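Local coordinates for methylxanthine N3-demethylase NdmB (Pseudomonas putida, PDB 6ICL), which removes the N3-methyl group of theobromine and related methylxanthines as formaldehyde, acting as a Rieske-type non-heme iron oxygenase in caffeine degradation, at residues V217-L230 with K337-L349. Sequence-based numbering, arbitrary orientation.
Sequences VYVNRVDGELQFKL and KISVQFRKWHKEL
Arg-221 lies full length over the indole of Trp-345, the two side chains running past each other in opposite directions. With its chain stretched out as far as NE, the arginine sets its CD over the six-membered ring, 3.5 Å from the centroid, and its guanidinium flat over the five-membered ring, the two planes only 4° from parallel, in a cation-pi stack. At its outer end NH1 and NH2 both grip a single carboxylate oxygen, OE1 of Glu-348, each at 3.2 Å; the oxygen lies in the guanidinium plane but is approached from one face of the carboxylate, tilted out of its plane. A water accepts from Arg-221 NH2 at 2.7 Å and donates to the backbone O and OE1 of Gln-341. Ser-363 holds both helix partners of the arginine, its backbone O accepting from Trp-345 NE1 and its hydroxyl bonding Glu-348 OE2. Shortening Arg-221 to an alanine would probably uncover one indole face and leave Glu-348 without its charge partner here. Leu-226 CG packs at the edge of the same indole, 3.9 Å from Trp-345 CE3, and farther along Ile-338 crosses Phe-228 at about a right angle, CG1 over the ring face and its CD1 3.4 Å from Phe-228 CE2. The hairpin at the margin of the C-terminal domain's antiparallel sheet is thus joined to helix 337-355 by apolar packing toward Ile-338 and, toward Glu-348, by a cation held through both its face and its edge.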
ATOM      1  N   VAL A 217     -40.059  14.740 -29.301  1.00 72.79           N
ATOM      2  CA  VAL A 217     -39.913  15.219 -27.936  1.00 68.94           C
ATOM      3  C   VAL A 217     -40.000  16.735 -27.938  1.00 58.90           C
ATOM      4  O   VAL A 217     -39.179  17.411 -28.571  1.00 62.09           O
ATOM      5  CB  VAL A 217     -38.600  14.749 -27.294  1.00 64.62           C
ATOM      6  CG1 VAL A 217     -37.452  14.891 -28.279  1.00 70.26           C
ATOM      7  CG2 VAL A 217     -38.340  15.546 -26.025  1.00 58.07           C
ATOM      8  N   TYR A 218     -40.990  17.267 -27.235  1.00 56.55           N
ATOM      9  CA  TYR A 218     -41.083  18.696 -27.019  1.00 54.28           C
ATOM     10  C   TYR A 218     -40.341  19.054 -25.743  1.00 55.88           C
ATOM     11  O   TYR A 218     -40.525  18.408 -24.705  1.00 50.69           O
ATOM     12  CB  TYR A 218     -42.540  19.132 -26.935  1.00 56.53           C
ATOM     13  CG  TYR A 218     -43.263  19.007 -28.255  1.00 65.13           C
ATOM     14  CD1 TYR A 218     -42.919  19.820 -29.331  1.00 66.45           C
ATOM     15  CD2 TYR A 218     -44.281  18.077 -28.433  1.00 67.64           C
ATOM     16  CE1 TYR A 218     -43.572  19.716 -30.546  1.00 72.07           C
ATOM     17  CE2 TYR A 218     -44.943  17.966 -29.650  1.00 74.47           C
ATOM     18  CZ  TYR A 218     -44.584  18.791 -30.702  1.00 76.25           C
ATOM     19  OH  TYR A 218     -45.234  18.692 -31.915  1.00 85.69           O
ATOM     20  N   VAL A 219     -39.500  20.076 -25.823  1.00 52.20           N
ATOM     21  CA  VAL A 219     -38.725  20.549 -24.690  1.00 51.02           C
ATOM     22  C   VAL A 219     -39.236  21.926 -24.314  1.00 50.96           C
ATOM     23  O   VAL A 219     -39.132  22.869 -25.111  1.00 54.31           O
ATOM     24  CB  VAL A 219     -37.224  20.596 -25.010  1.00 52.08           C
ATOM     25  CG1 VAL A 219     -36.459  21.053 -23.783  1.00 46.81           C
ATOM     26  CG2 VAL A 219     -36.740  19.228 -25.511  1.00 48.02           C
ATOM     27  N   ASN A 220     -39.775  22.047 -23.106  1.00 42.83           N
ATOM     28  CA  ASN A 220     -40.259  23.314 -22.586  1.00 48.98           C
ATOM     29  C   ASN A 220     -39.350  23.840 -21.484  1.00 52.53           C
ATOM     30  O   ASN A 220     -38.691  23.071 -20.776  1.00 49.47           O
ATOM     31  CB  ASN A 220     -41.667  23.173 -22.014  1.00 48.35           C
ATOM     32  CG  ASN A 220     -42.652  22.630 -23.029  1.00 53.54           C
ATOM     33  OD1 ASN A 220     -42.465  22.782 -24.237  1.00 49.43           O
ATOM     34  ND2 ASN A 220     -43.711  21.997 -22.539  1.00 53.29           N
ATOM     35  N   ARG A 221     -39.344  25.164 -21.340  1.00 46.68           N
ATOM     36  CA  ARG A 221     -38.843  25.852 -20.158  1.00 45.28           C
ATOM     37  C   ARG A 221     -40.047  26.342 -19.362  1.00 53.32           C
ATOM     38  O   ARG A 221     -40.822  27.169 -19.856  1.00 52.83           O
ATOM     39  CB  ARG A 221     -37.951  27.031 -20.538  1.00 45.01           C
ATOM     40  CG  ARG A 221     -36.745  26.700 -21.417  1.00 41.39           C
ATOM     41  CD  ARG A 221     -35.896  27.949 -21.513  1.00 39.62           C
ATOM     42  NE  ARG A 221     -34.784  27.863 -22.451  1.00 40.66           N
ATOM     43  CZ  ARG A 221     -34.000  28.905 -22.714  1.00 41.65           C
ATOM     44  NH1 ARG A 221     -34.239  30.067 -22.117  1.00 44.67           N
ATOM     45  NH2 ARG A 221     -32.989  28.799 -23.557  1.00 41.72           N
ATOM     46  N   VAL A 222     -40.215  25.831 -18.143  1.00 49.14           N
ATOM     47  CA  VAL A 222     -41.364  26.130 -17.298  1.00 47.95           C
ATOM     48  C   VAL A 222     -40.852  26.377 -15.881  1.00 49.11           C
ATOM     49  O   VAL A 222     -40.358  25.449 -15.226  1.00 49.70           O
ATOM     50  CB  VAL A 222     -42.388  24.987 -17.312  1.00 47.21           C
ATOM     51  CG1 VAL A 222     -43.547  25.318 -16.401  1.00 48.49           C
ATOM     52  CG2 VAL A 222     -42.852  24.688 -18.729  1.00 49.59           C
ATOM     53  N   ASP A 223     -40.954  27.619 -15.411  1.00 48.73           N
ATOM     54  CA  ASP A 223     -40.681  27.966 -14.015  1.00 50.90           C
ATOM     55  C   ASP A 223     -39.304  27.469 -13.552  1.00 51.31           C
ATOM     56  O   ASP A 223     -39.176  26.815 -12.515  1.00 48.29           O
ATOM     57  CB  ASP A 223     -41.782  27.411 -13.100  1.00 47.38           C
ATOM     58  CG  ASP A 223     -43.186  27.911 -13.471  1.00 55.18           C
ATOM     59  OD1 ASP A 223     -43.318  29.085 -13.850  1.00 55.15           O
ATOM     60  OD2 ASP A 223     -44.161  27.131 -13.362  1.00 55.95           O
ATOM     61  N   GLY A 224     -38.265  27.783 -14.325  1.00 50.70           N
ATOM     62  CA  GLY A 224     -36.913  27.396 -13.948  1.00 48.14           C
ATOM     63  C   GLY A 224     -36.534  25.955 -14.235  1.00 47.01           C
ATOM     64  O   GLY A 224     -35.442  25.528 -13.834  1.00 46.68           O
ATOM     65  N   GLU A 225     -37.387  25.195 -14.920  1.00 45.53           N
ATOM     66  CA  GLU A 225     -37.168  23.781 -15.197  1.00 38.23           C
ATOM     67  C   GLU A 225     -37.135  23.538 -16.701  1.00 46.84           C
ATOM     68  O   GLU A 225     -37.910  24.143 -17.449  1.00 44.35           O
ATOM     69  CB  GLU A 225     -38.280  22.917 -14.589  1.00 40.62           C
ATOM     70  CG  GLU A 225     -38.632  23.227 -13.126  1.00 44.86           C
ATOM     71  CD  GLU A 225     -39.658  22.246 -12.561  1.00 44.84           C
ATOM     72  OE1 GLU A 225     -40.154  21.377 -13.321  1.00 43.36           O
ATOM     73  OE2 GLU A 225     -39.965  22.337 -11.354  1.00 42.60           O
ATOM     74  N   LEU A 226     -36.247  22.652 -17.149  1.00 41.49           N
ATOM     75  CA  LEU A 226     -36.445  21.983 -18.432  1.00 42.34           C
ATOM     76  C   LEU A 226     -37.452  20.857 -18.247  1.00 47.22           C
ATOM     77  O   LEU A 226     -37.312  20.035 -17.333  1.00 45.20           O
ATOM     78  CB  LEU A 226     -35.138  21.419 -18.986  1.00 42.50           C
ATOM     79  CG  LEU A 226     -34.270  22.323 -19.853  1.00 47.76           C
ATOM     80  CD1 LEU A 226     -33.023  21.577 -20.277  1.00 42.83           C
ATOM     81  CD2 LEU A 226     -35.056  22.830 -21.082  1.00 42.18           C
ATOM     82  N   GLN A 227     -38.484  20.828 -19.094  1.00 41.56           N
ATOM     83  CA  GLN A 227     -39.516  19.812 -19.010  1.00 41.87           C
ATOM     84  C   GLN A 227     -39.684  19.156 -20.369  1.00 49.20           C
ATOM     85  O   GLN A 227     -39.849  19.840 -21.386  1.00 49.05           O
ATOM     86  CB  GLN A 227     -40.836  20.403 -18.522  1.00 46.52           C
ATOM     87  CG  GLN A 227     -40.733  21.000 -17.143  1.00 44.08           C
ATOM     88  CD  GLN A 227     -42.076  21.425 -16.596  1.00 49.84           C
ATOM     89  OE1 GLN A 227     -43.076  21.411 -17.313  1.00 51.29           O
ATOM     90  NE2 GLN A 227     -42.108  21.803 -15.318  1.00 42.79           N
ATOM     91  N   PHE A 228     -39.608  17.832 -20.383  1.00 43.31           N
ATOM     92  CA  PHE A 228     -39.822  17.083 -21.600  1.00 42.72           C
ATOM     93  C   PHE A 228     -40.342  15.714 -21.211  1.00 46.83           C
ATOM     94  O   PHE A 228     -40.210  15.274 -20.064  1.00 46.27           O
ATOM     95  CB  PHE A 228     -38.548  16.975 -22.451  1.00 44.39           C
ATOM     96  CG  PHE A 228     -37.299  16.657 -21.657  1.00 44.25           C
ATOM     97  CD1 PHE A 228     -36.607  17.657 -20.993  1.00 42.81           C
ATOM     98  CD2 PHE A 228     -36.820  15.359 -21.580  1.00 46.11           C
ATOM     99  CE1 PHE A 228     -35.457  17.370 -20.265  1.00 41.67           C
ATOM    100  CE2 PHE A 228     -35.661  15.066 -20.845  1.00 45.49           C
ATOM    101  CZ  PHE A 228     -34.989  16.069 -20.198  1.00 39.74           C
ATOM    102  N   LYS A 229     -40.950  15.055 -22.178  1.00 39.95           N
ATOM    103  CA  LYS A 229     -41.574  13.765 -21.979  1.00 46.64           C
ATOM    104  C   LYS A 229     -41.175  12.895 -23.159  1.00 46.78           C
ATOM    105  O   LYS A 229     -41.109  13.373 -24.291  1.00 51.21           O
ATOM    106  CB  LYS A 229     -43.112  13.910 -21.846  1.00 48.87           C
ATOM    107  CG  LYS A 229     -43.880  12.595 -21.850  1.00 54.93           C
ATOM    108  CD  LYS A 229     -45.292  12.761 -21.271  1.00 66.42           C
ATOM    109  CE  LYS A 229     -46.118  11.474 -21.378  1.00 75.49           C
ATOM    110  NZ  LYS A 229     -47.429  11.669 -22.076  1.00 82.58           N
ATOM    111  N   LEU A 230     -40.815  11.653 -22.879  1.00 52.51           N
ATOM    112  CA  LEU A 230     -40.424  10.692 -23.898  1.00 55.73           C
ATOM    113  C   LEU A 230     -41.363   9.504 -23.804  1.00 58.42           C
ATOM    114  O   LEU A 230     -41.607   8.987 -22.708  1.00 59.67           O
ATOM    115  CB  LEU A 230     -38.973  10.229 -23.717  1.00 56.12           C
ATOM    116  CG  LEU A 230     -37.869  11.287 -23.634  1.00 58.71           C
ATOM    117  CD1 LEU A 230     -36.517  10.613 -23.456  1.00 59.81           C
ATOM    118  CD2 LEU A 230     -37.841  12.171 -24.861  1.00 58.44           C
ATOM    119  N   LYS A 337     -31.372  16.736 -28.996  1.00 39.29           N
ATOM    120  CA  LYS A 337     -32.245  17.889 -28.770  1.00 43.99           C
ATOM    121  C   LYS A 337     -32.248  18.334 -27.302  1.00 42.06           C
ATOM    122  O   LYS A 337     -32.096  19.524 -26.995  1.00 39.96           O
ATOM    123  CB  LYS A 337     -33.664  17.525 -29.237  1.00 42.03           C
ATOM    124  CG  LYS A 337     -34.730  18.618 -29.185  1.00 47.11           C
ATOM    125  CD  LYS A 337     -36.068  18.026 -29.677  1.00 57.89           C
ATOM    126  CE  LYS A 337     -37.032  19.083 -30.211  1.00 59.94           C
ATOM    127  NZ  LYS A 337     -37.087  20.230 -29.266  1.00 62.84           N
ATOM    128  N   ILE A 338     -32.434  17.390 -26.381  1.00 40.12           N
ATOM    129  CA  ILE A 338     -32.400  17.728 -24.953  1.00 42.28           C
ATOM    130  C   ILE A 338     -31.074  18.378 -24.586  1.00 36.46           C
ATOM    131  O   ILE A 338     -31.031  19.442 -23.959  1.00 39.89           O
ATOM    132  CB  ILE A 338     -32.654  16.470 -24.107  1.00 40.57           C
ATOM    133  CG1 ILE A 338     -34.080  15.963 -24.335  1.00 40.47           C
ATOM    134  CG2 ILE A 338     -32.380  16.760 -22.647  1.00 41.36           C
ATOM    135  CD1 ILE A 338     -34.274  14.512 -23.896  1.00 43.20           C
ATOM    136  N   SER A 339     -29.969  17.747 -24.968  1.00 40.52           N
ATOM    137  CA  SER A 339     -28.657  18.296 -24.641  1.00 40.43           C
ATOM    138  C   SER A 339     -28.462  19.683 -25.257  1.00 43.18           C
ATOM    139  O   SER A 339     -27.921  20.592 -24.610  1.00 40.07           O
ATOM    140  CB  SER A 339     -27.585  17.313 -25.115  1.00 39.21           C
ATOM    141  OG  SER A 339     -26.388  17.977 -25.402  1.00 47.54           O
ATOM    142  N   VAL A 340     -28.909  19.874 -26.504  1.00 41.08           N
ATOM    143  CA  VAL A 340     -28.762  21.178 -27.150  1.00 40.05           C
ATOM    144  C   VAL A 340     -29.568  22.242 -26.410  1.00 35.75           C
ATOM    145  O   VAL A 340     -29.075  23.345 -26.144  1.00 41.57           O
ATOM    146  CB  VAL A 340     -29.164  21.063 -28.638  1.00 43.79           C
ATOM    147  CG1 VAL A 340     -29.284  22.437 -29.295  1.00 41.29           C
ATOM    148  CG2 VAL A 340     -28.141  20.238 -29.373  1.00 38.40           C
ATOM    149  N   GLN A 341     -30.802  21.923 -26.034  1.00 38.60           N
ATOM    150  CA  GLN A 341     -31.612  22.874 -25.268  1.00 43.56           C
ATOM    151  C   GLN A 341     -31.000  23.155 -23.898  1.00 43.05           C
ATOM    152  O   GLN A 341     -31.067  24.282 -23.388  1.00 38.11           O
ATOM    153  CB  GLN A 341     -33.037  22.337 -25.125  1.00 39.69           C
ATOM    154  CG  GLN A 341     -33.770  22.291 -26.457  1.00 47.27           C
ATOM    155  CD  GLN A 341     -33.667  23.624 -27.190  1.00 47.92           C
ATOM    156  OE1 GLN A 341     -33.979  24.681 -26.631  1.00 47.92           O
ATOM    157  NE2 GLN A 341     -33.201  23.581 -28.428  1.00 51.97           N
ATOM    158  N   PHE A 342     -30.381  22.140 -23.297  1.00 42.36           N
ATOM    159  CA  PHE A 342     -29.693  22.323 -22.022  1.00 38.84           C
ATOM    160  C   PHE A 342     -28.510  23.272 -22.178  1.00 35.28           C
ATOM    161  O   PHE A 342     -28.354  24.241 -21.417  1.00 36.64           O
ATOM    162  CB  PHE A 342     -29.249  20.948 -21.520  1.00 38.75           C
ATOM    163  CG  PHE A 342     -28.508  20.958 -20.205  1.00 39.66           C
ATOM    164  CD1 PHE A 342     -29.175  21.223 -19.010  1.00 35.25           C
ATOM    165  CD2 PHE A 342     -27.165  20.611 -20.160  1.00 36.36           C
ATOM    166  CE1 PHE A 342     -28.489  21.180 -17.791  1.00 36.36           C
ATOM    167  CE2 PHE A 342     -26.463  20.560 -18.943  1.00 37.52           C
ATOM    168  CZ  PHE A 342     -27.134  20.843 -17.759  1.00 35.69           C
ATOM    169  N   ARG A 343     -27.669  23.013 -23.175  1.00 37.24           N
ATOM    170  CA  ARG A 343     -26.538  23.893 -23.449  1.00 40.37           C
ATOM    171  C   ARG A 343     -26.988  25.314 -23.788  1.00 40.94           C
ATOM    172  O   ARG A 343     -26.382  26.290 -23.328  1.00 41.71           O
ATOM    173  CB  ARG A 343     -25.703  23.302 -24.582  1.00 40.65           C
ATOM    174  CG  ARG A 343     -25.128  21.958 -24.219  1.00 41.21           C
ATOM    175  CD  ARG A 343     -24.309  21.360 -25.307  1.00 38.16           C
ATOM    176  NE  ARG A 343     -23.716  20.128 -24.819  1.00 40.47           N
ATOM    177  CZ  ARG A 343     -22.531  19.660 -25.180  1.00 43.46           C
ATOM    178  NH1 ARG A 343     -21.794  20.327 -26.049  1.00 46.39           N
ATOM    179  NH2 ARG A 343     -22.071  18.533 -24.658  1.00 40.39           N
ATOM    180  N   LYS A 344     -28.061  25.452 -24.575  1.00 43.75           N
ATOM    181  CA  LYS A 344     -28.578  26.780 -24.912  1.00 39.53           C
ATOM    182  C   LYS A 344     -28.938  27.561 -23.664  1.00 41.54           C
ATOM    183  O   LYS A 344     -28.555  28.726 -23.510  1.00 41.75           O
ATOM    184  CB  LYS A 344     -29.815  26.664 -25.806  1.00 46.24           C
ATOM    185  CG  LYS A 344     -29.546  26.324 -27.258  1.00 50.31           C
ATOM    186  CD  LYS A 344     -30.772  26.712 -28.118  1.00 61.15           C
ATOM    187  CE  LYS A 344     -30.654  26.234 -29.579  1.00 60.89           C
ATOM    188  NZ  LYS A 344     -29.540  26.877 -30.342  1.00 66.78           N
ATOM    189  N   TRP A 345     -29.695  26.938 -22.760  1.00 39.74           N
ATOM    190  CA  TRP A 345     -30.143  27.676 -21.591  1.00 38.87           C
ATOM    191  C   TRP A 345     -28.990  27.944 -20.636  1.00 39.60           C
ATOM    192  O   TRP A 345     -28.938  29.017 -20.028  1.00 42.42           O
ATOM    193  CB  TRP A 345     -31.280  26.931 -20.898  1.00 41.23           C
ATOM    194  CG  TRP A 345     -32.121  27.797 -20.024  1.00 41.85           C
ATOM    195  CD1 TRP A 345     -31.966  29.139 -19.801  1.00 41.08           C
ATOM    196  CD2 TRP A 345     -33.257  27.392 -19.259  1.00 36.19           C
ATOM    197  NE1 TRP A 345     -32.928  29.585 -18.927  1.00 40.83           N
ATOM    198  CE2 TRP A 345     -33.736  28.535 -18.585  1.00 36.90           C
ATOM    199  CE3 TRP A 345     -33.906  26.169 -19.064  1.00 41.38           C
ATOM    200  CZ2 TRP A 345     -34.832  28.495 -17.739  1.00 39.41           C
ATOM    201  CZ3 TRP A 345     -35.012  26.134 -18.226  1.00 36.13           C
ATOM    202  CH2 TRP A 345     -35.466  27.292 -17.583  1.00 40.08           C
ATOM    203  N   HIS A 346     -28.031  27.016 -20.528  1.00 38.97           N
ATOM    204  CA  HIS A 346     -26.847  27.286 -19.716  1.00 40.62           C
ATOM    205  C   HIS A 346     -26.089  28.498 -20.253  1.00 41.74           C
ATOM    206  O   HIS A 346     -25.699  29.384 -19.489  1.00 41.23           O
ATOM    207  CB  HIS A 346     -25.938  26.050 -19.663  1.00 37.69           C
ATOM    208  CG  HIS A 346     -26.090  25.244 -18.412  1.00 38.43           C
ATOM    209  ND1 HIS A 346     -25.270  25.420 -17.314  1.00 39.34           N
ATOM    210  CD2 HIS A 346     -26.975  24.272 -18.073  1.00 39.11           C
ATOM    211  CE1 HIS A 346     -25.640  24.586 -16.356  1.00 38.68           C
ATOM    212  NE2 HIS A 346     -26.671  23.877 -16.791  1.00 39.28           N
ATOM    213  N   LYS A 347     -25.896  28.564 -21.577  1.00 39.66           N
ATOM    214  CA  LYS A 347     -25.160  29.689 -22.162  1.00 43.05           C
ATOM    215  C   LYS A 347     -25.885  31.002 -21.930  1.00 40.03           C
ATOM    216  O   LYS A 347     -25.262  32.020 -21.610  1.00 42.37           O
ATOM    217  CB  LYS A 347     -24.959  29.474 -23.666  1.00 47.68           C
ATOM    218  CG  LYS A 347     -24.079  30.539 -24.327  1.00 47.73           C
ATOM    219  CD  LYS A 347     -22.689  30.517 -23.703  1.00 53.69           C
ATOM    220  CE  LYS A 347     -21.719  31.482 -24.365  1.00 53.90           C
ATOM    221  NZ  LYS A 347     -20.468  31.638 -23.543  1.00 57.41           N
ATOM    222  N   GLU A 348     -27.206  30.995 -22.092  1.00 40.70           N
ATOM    223  CA  GLU A 348     -27.990  32.203 -21.897  1.00 44.71           C
ATOM    224  C   GLU A 348     -27.950  32.650 -20.439  1.00 46.66           C
ATOM    225  O   GLU A 348     -27.798  33.846 -20.149  1.00 47.62           O
ATOM    226  CB  GLU A 348     -29.421  31.940 -22.362  1.00 46.31           C
ATOM    227  CG  GLU A 348     -30.429  33.031 -22.045  1.00 47.75           C
ATOM    228  CD  GLU A 348     -31.834  32.620 -22.438  1.00 52.42           C
ATOM    229  OE1 GLU A 348     -31.988  31.874 -23.444  1.00 51.34           O
ATOM    230  OE2 GLU A 348     -32.780  33.022 -21.724  1.00 54.16           O
ATOM    231  N   LEU A 349     -28.074  31.693 -19.510  1.00 46.93           N
ATOM    232  CA  LEU A 349     -27.963  31.995 -18.085  1.00 47.22           C
ATOM    233  C   LEU A 349     -26.590  32.548 -17.742  1.00 41.22           C
ATOM    234  O   LEU A 349     -26.473  33.511 -16.975  1.00 46.15           O
ATOM    235  CB  LEU A 349     -28.243  30.740 -17.263  1.00 43.77           C
ATOM    236  CG  LEU A 349     -29.680  30.265 -17.319  1.00 42.88           C
ATOM    237  CD1 LEU A 349     -29.759  28.796 -16.911  1.00 43.01           C
ATOM    238  CD2 LEU A 349     -30.553  31.126 -16.420  1.00 41.51           C
TER
HETATM  239  O   HOH W   1     -33.150  26.133 -23.987  1.00 41.45           O